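Local coordinates for protein arylalkylamine N-Acetyltransferase like 5b (PDB 4FD4) that probably transfers acyl groups from acyl-coenzyme A thioesters such as acetyl-CoA to the amine of arylalkylamines such as serotonin, as a member of the GNAT acetyltransferase family, at residues 62-76 with 143-155. Residues are numbered along the deposited sequence; the frame is centred on the assembly and turned at random.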
loop_
_atom_site.group_PDB
_atom_site.type_symbol
_atom_site.label_atom_id
_atom_site.label_comp_id
_atom_site.label_asym_id
_atom_site.label_seq_id
_atom_site.Cartn_x
_atom_site.Cartn_y
_atom_site.Cartn_z
ATOM N N VAL A 62 8.121 3.230 -7.051
ATOM C CA VAL A 62 7.988 4.013 -8.268
ATOM C C VAL A 62 7.561 5.428 -7.901
ATOM O O VAL A 62 6.680 5.621 -7.067
ATOM C CB VAL A 62 6.941 3.437 -9.237
ATOM C CG1 VAL A 62 6.830 4.328 -10.479
ATOM C CG2 VAL A 62 7.283 2.010 -9.634
ATOM N N VAL A 63 8.182 6.415 -8.534
ATOM C CA VAL A 63 7.856 7.789 -8.257
ATOM C C VAL A 63 7.419 8.456 -9.542
ATOM O O VAL A 63 7.838 8.069 -10.656
ATOM C CB VAL A 63 9.031 8.550 -7.635
ATOM C CG1 VAL A 63 9.296 8.068 -6.201
ATOM C CG2 VAL A 63 10.270 8.392 -8.502
ATOM N N ALA A 64 6.531 9.422 -9.362
ATOM C CA ALA A 64 6.135 10.340 -10.422
ATOM C C ALA A 64 6.767 11.669 -10.032
ATOM O O ALA A 64 6.556 12.184 -8.912
ATOM C CB ALA A 64 4.623 10.463 -10.490
ATOM N N GLU A 65 7.551 12.207 -10.964
ATOM C CA GLU A 65 8.420 13.349 -10.726
ATOM C C GLU A 65 8.080 14.484 -11.694
ATOM O O GLU A 65 7.847 14.256 -12.882
ATOM C CB GLU A 65 9.869 12.899 -10.950
ATOM C CG GLU A 65 10.952 13.948 -10.780
ATOM C CD GLU A 65 12.349 13.377 -11.047
ATOM O OE1 GLU A 65 13.311 13.782 -10.358
ATOM O OE2 GLU A 65 12.483 12.515 -11.946
ATOM N N ASP A 66 8.044 15.703 -11.174
ATOM C CA ASP A 66 7.903 16.905 -11.995
ATOM C C ASP A 66 9.319 17.395 -12.288
ATOM O O ASP A 66 9.875 18.193 -11.533
ATOM C CB ASP A 66 7.105 17.964 -11.225
ATOM C CG ASP A 66 6.906 19.262 -12.014
ATOM O OD1 ASP A 66 7.738 19.580 -12.889
ATOM O OD2 ASP A 66 5.922 19.975 -11.735
ATOM N N SER A 67 9.911 16.896 -13.370
ATOM C CA SER A 67 11.317 17.177 -13.665
ATOM C C SER A 67 11.606 18.674 -13.780
ATOM O O SER A 67 12.697 19.128 -13.435
ATOM C CB SER A 67 11.765 16.450 -14.934
ATOM O OG SER A 67 11.062 16.920 -16.070
ATOM N N ALA A 68 10.626 19.433 -14.262
ATOM C CA ALA A 68 10.760 20.882 -14.378
ATOM C C ALA A 68 10.857 21.560 -13.007
ATOM O O ALA A 68 11.428 22.642 -12.881
ATOM C CB ALA A 68 9.605 21.458 -15.178
ATOM N N ALA A 69 10.287 20.925 -11.986
ATOM C CA ALA A 69 10.349 21.457 -10.630
ATOM C C ALA A 69 11.288 20.641 -9.746
ATOM O O ALA A 69 11.466 20.954 -8.566
ATOM C CB ALA A 69 8.961 21.519 -10.020
ATOM N N LYS A 70 11.898 19.609 -10.328
ATOM C CA LYS A 70 12.742 18.669 -9.580
ATOM C C LYS A 70 12.046 18.272 -8.283
ATOM O O LYS A 70 12.550 18.543 -7.191
ATOM C CB LYS A 70 14.120 19.273 -9.286
ATOM C CG LYS A 70 15.259 18.242 -9.165
ATOM C CD LYS A 70 15.066 17.306 -7.966
ATOM C CE LYS A 70 15.227 15.840 -8.364
ATOM N NZ LYS A 70 14.727 14.919 -7.302
ATOM N N LYS A 71 10.895 17.614 -8.416
ATOM C CA LYS A 71 10.003 17.355 -7.286
ATOM C C LYS A 71 9.177 16.082 -7.490
ATOM O O LYS A 71 8.616 15.868 -8.568
ATOM C CB LYS A 71 9.064 18.557 -7.115
ATOM C CG LYS A 71 7.892 18.347 -6.168
ATOM C CD LYS A 71 6.903 19.510 -6.282
ATOM C CE LYS A 71 5.763 19.387 -5.274
ATOM N NZ LYS A 71 4.836 20.555 -5.358
ATOM N N PHE A 72 9.094 15.237 -6.464
ATOM C CA PHE A 72 8.205 14.086 -6.537
ATOM C C PHE A 72 6.758 14.568 -6.350
ATOM O O PHE A 72 6.489 15.468 -5.549
ATOM C CB PHE A 72 8.550 13.045 -5.464
ATOM C CG PHE A 72 9.846 12.307 -5.706
ATOM C CD1 PHE A 72 10.480 12.352 -6.945
ATOM C CD2 PHE A 72 10.425 11.549 -4.685
ATOM C CE1 PHE A 72 11.673 11.671 -7.154
ATOM C CE2 PHE A 72 11.613 10.865 -4.892
ATOM C CZ PHE A 72 12.241 10.923 -6.122
ATOM N N ILE A 73 5.827 13.964 -7.072
ATOM C CA ILE A 73 4.427 14.333 -6.937
ATOM C C ILE A 73 3.542 13.098 -6.896
ATOM O O ILE A 73 2.313 13.194 -6.834
ATOM C CB ILE A 73 3.968 15.234 -8.099
ATOM C CG1 ILE A 73 4.204 14.516 -9.428
ATOM C CG2 ILE A 73 4.713 16.559 -8.055
ATOM C CD1 ILE A 73 3.559 15.193 -10.613
ATOM N N GLY A 74 4.166 11.927 -6.964
ATOM C CA GLY A 74 3.409 10.708 -6.737
ATOM C C GLY A 74 4.348 9.592 -6.325
ATOM O O GLY A 74 5.548 9.660 -6.608
ATOM N N VAL A 75 3.819 8.569 -5.670
ATOM C CA VAL A 75 4.676 7.443 -5.266
ATOM C C VAL A 75 3.838 6.184 -5.121
ATOM O O VAL A 75 2.658 6.247 -4.763
ATOM C CB VAL A 75 5.432 7.756 -3.954
ATOM C CG1 VAL A 75 4.427 8.074 -2.836
ATOM C CG2 VAL A 75 6.394 6.568 -3.521
ATOM N N SER A 76 4.435 5.040 -5.447
ATOM C CA SER A 76 3.790 3.752 -5.250
ATOM C C SER A 76 4.827 2.777 -4.720
ATOM O O SER A 76 5.923 2.663 -5.264
ATOM C CB SER A 76 3.187 3.208 -6.539
ATOM O OG SER A 76 2.615 1.921 -6.296
ATOM N N LEU A 143 -2.276 10.364 -13.335
ATOM C CA LEU A 143 -1.139 9.996 -12.481
ATOM C C LEU A 143 -1.338 8.687 -11.731
ATOM O O LEU A 143 -0.445 7.842 -11.707
ATOM C CB LEU A 143 -0.796 11.115 -11.489
ATOM C CG LEU A 143 0.272 12.114 -11.927
ATOM C CD1 LEU A 143 0.830 12.832 -10.699
ATOM C CD2 LEU A 143 1.393 11.408 -12.693
ATOM N N GLY A 144 -2.496 8.531 -11.097
ATOM C CA GLY A 144 -2.796 7.308 -10.376
ATOM C C GLY A 144 -2.742 6.128 -11.316
ATOM O O GLY A 144 -2.116 5.092 -11.019
ATOM N N GLN A 145 -3.387 6.279 -12.472
ATOM C CA GLN A 145 -3.440 5.175 -13.423
ATOM C C GLN A 145 -2.048 4.873 -13.960
ATOM O O GLN A 145 -1.703 3.711 -14.155
ATOM C CB GLN A 145 -4.424 5.452 -14.569
ATOM C CG GLN A 145 -4.484 4.326 -15.609
ATOM C CD GLN A 145 -5.431 4.620 -16.772
ATOM O OE1 GLN A 145 -6.153 5.622 -16.766
ATOM N NE2 GLN A 145 -5.433 3.737 -17.773
ATOM N N ARG A 146 -1.241 5.907 -14.190
ATOM C CA ARG A 146 0.122 5.692 -14.697
ATOM C C ARG A 146 1.038 5.030 -13.671
ATOM O O ARG A 146 1.876 4.194 -14.033
ATOM C CB ARG A 146 0.729 6.991 -15.220
ATOM C CG ARG A 146 0.139 7.437 -16.556
ATOM C CD ARG A 146 0.515 8.872 -16.850
ATOM N NE ARG A 146 1.928 9.032 -17.162
ATOM C CZ ARG A 146 2.535 10.211 -17.274
ATOM N NH1 ARG A 146 1.841 11.334 -17.102
ATOM N NH2 ARG A 146 3.827 10.268 -17.557
ATOM N N LEU A 147 0.874 5.387 -12.398
ATOM C CA LEU A 147 1.625 4.717 -11.319
ATOM C C LEU A 147 1.259 3.245 -11.216
ATOM O O LEU A 147 2.143 2.379 -11.185
ATOM C CB LEU A 147 1.376 5.392 -9.972
ATOM C CG LEU A 147 2.172 6.655 -9.691
ATOM C CD1 LEU A 147 1.663 7.330 -8.412
ATOM C CD2 LEU A 147 3.664 6.310 -9.580
ATOM N N LEU A 148 -0.040 2.953 -11.158
ATOM C CA LEU A 148 -0.485 1.567 -11.034
ATOM C C LEU A 148 -0.089 0.771 -12.265
ATOM O O LEU A 148 0.337 -0.376 -12.168
ATOM C CB LEU A 148 -2.007 1.504 -10.844
ATOM C CG LEU A 148 -2.666 0.430 -9.967
ATOM C CD1 LEU A 148 -3.977 -0.054 -10.587
ATOM C CD2 LEU A 148 -1.760 -0.749 -9.619
ATOM N N GLN A 149 -0.246 1.366 -13.438
ATOM C CA GLN A 149 0.123 0.666 -14.665
ATOM C C GLN A 149 1.618 0.409 -14.680
ATOM O O GLN A 149 2.068 -0.627 -15.158
ATOM C CB GLN A 149 -0.245 1.463 -15.912
ATOM C CG GLN A 149 0.115 0.707 -17.191
ATOM C CD GLN A 149 -0.793 -0.489 -17.382
ATOM O OE1 GLN A 149 -2.010 -0.337 -17.431
ATOM N NE2 GLN A 149 -0.215 -1.685 -17.439
ATOM N N PHE A 150 2.389 1.370 -14.187
ATOM C CA PHE A 150 3.834 1.206 -14.154
ATOM C C PHE A 150 4.145 0.011 -13.247
ATOM O O PHE A 150 4.960 -0.843 -13.605
ATOM C CB PHE A 150 4.530 2.507 -13.706
ATOM C CG PHE A 150 6.046 2.480 -13.827
ATOM C CD1 PHE A 150 6.709 3.339 -14.703
ATOM C CD2 PHE A 150 6.810 1.602 -13.050
ATOM C CE1 PHE A 150 8.113 3.321 -14.822
ATOM C CE2 PHE A 150 8.216 1.583 -13.156
ATOM C CZ PHE A 150 8.863 2.442 -14.035
ATOM N N GLN A 151 3.474 -0.078 -12.099
ATOM C CA GLN A 151 3.721 -1.206 -11.184
ATOM C C GLN A 151 3.328 -2.544 -11.833
ATOM O O GLN A 151 4.014 -3.556 -11.670
ATOM C CB GLN A 151 3.002 -0.997 -9.844
ATOM C CG GLN A 151 3.636 0.072 -8.930
ATOM C CD GLN A 151 4.907 -0.407 -8.224
ATOM O OE1 GLN A 151 5.593 -1.314 -8.701
ATOM N NE2 GLN A 151 5.220 0.205 -7.074
ATOM N N MET A 152 2.222 -2.551 -12.569
ATOM C CA MET A 152 1.830 -3.759 -13.305
ATOM C C MET A 152 2.888 -4.180 -14.333
ATOM O O MET A 152 3.287 -5.338 -14.389
ATOM C CB MET A 152 0.489 -3.555 -14.008
ATOM C CG MET A 152 -0.723 -3.580 -13.093
ATOM S SD MET A 152 -2.222 -3.006 -13.945
ATOM C CE MET A 152 -3.480 -3.527 -12.774
ATOM N N ASP A 153 3.328 -3.226 -15.147
ATOM C CA ASP A 153 4.311 -3.487 -16.197
ATOM C C ASP A 153 5.620 -3.992 -15.618
ATOM O O ASP A 153 6.236 -4.929 -16.134
ATOM C CB ASP A 153 4.565 -2.203 -17.004
ATOM C CG ASP A 153 3.342 -1.756 -17.782
ATOM O OD1 ASP A 153 2.417 -2.579 -17.944
ATOM O OD2 ASP A 153 3.303 -0.587 -18.229
ATOM N N LEU A 154 6.037 -3.354 -14.528
ATOM C CA LEU A 154 7.290 -3.672 -13.872
ATOM C C LEU A 154 7.244 -5.065 -13.255
ATOM O O LEU A 154 8.158 -5.879 -13.451
ATOM C CB LEU A 154 7.578 -2.623 -12.785
ATOM C CG LEU A 154 8.900 -2.790 -12.041
ATOM C CD1 LEU A 154 10.080 -2.621 -13.008
ATOM C CD2 LEU A 154 9.000 -1.771 -10.909
ATOM N N SER A 155 6.180 -5.345 -12.506
ATOM C CA SER A 155 6.062 -6.651 -11.869
ATOM C C SER A 155 6.040 -7.718 -12.957
ATOM O O SER A 155 6.679 -8.760 -12.821
ATOM C CB SER A 155 4.825 -6.731 -10.973
ATOM O OG SER A 155 3.644 -6.408 -11.684
#
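Val62 and Leu147 are central where helix 143-158 of the GNAT fold packs on the antiparallel hairpin of strands 61-66 and 71-81. Strand 71-76 runs roughly along the helix, with 33° between their directions. Both methyls of Val62 meet Phe150. CG1 is anti to the backbone N (chi1 179°). It lies over one face of the Phe150 ring, 4.0 Å from the ring centroid, in a CH-pi contact displaced toward the rim. The same methyl meets Leu147 CD2 at 3.8 Å. CG2 reaches Phe150 CD2 and CE2 and also rests against CD of the Gln151 side-chain amide. Leu147 divides its branches between the strands. CD2 goes to Val62, while CD1 lies against the backbone at Gly74 and Val75, 3.7 Å from Val75 N. Ile73 and Gly74 both face Ala64 in a classic beta bulge. Ile73 CD1 meets Leu143 CD1 at 3.6 Å, with the two side chains nearly at right angles. The other Leu143 methyl, CD2, packs on Ala64 CB at 4.0 Å. Strand 7-11 adds Ile7 and Leu9 to this apolar layer.

The polar end of the contact is buried. Gln151 bends at chi2, which brings NE2 to Ser76 OG and CD against Val62 CG2. Tyr127 OH bonds to OE1, and Thr60 O accepts from NE2. Ser76 OG is also bonded to Ile131 O of the adjoining strand. Gln151 NE2 donates to Ser76 OG at 3.2 Å, close to the amide plane and with an N-H...O angle of 154°.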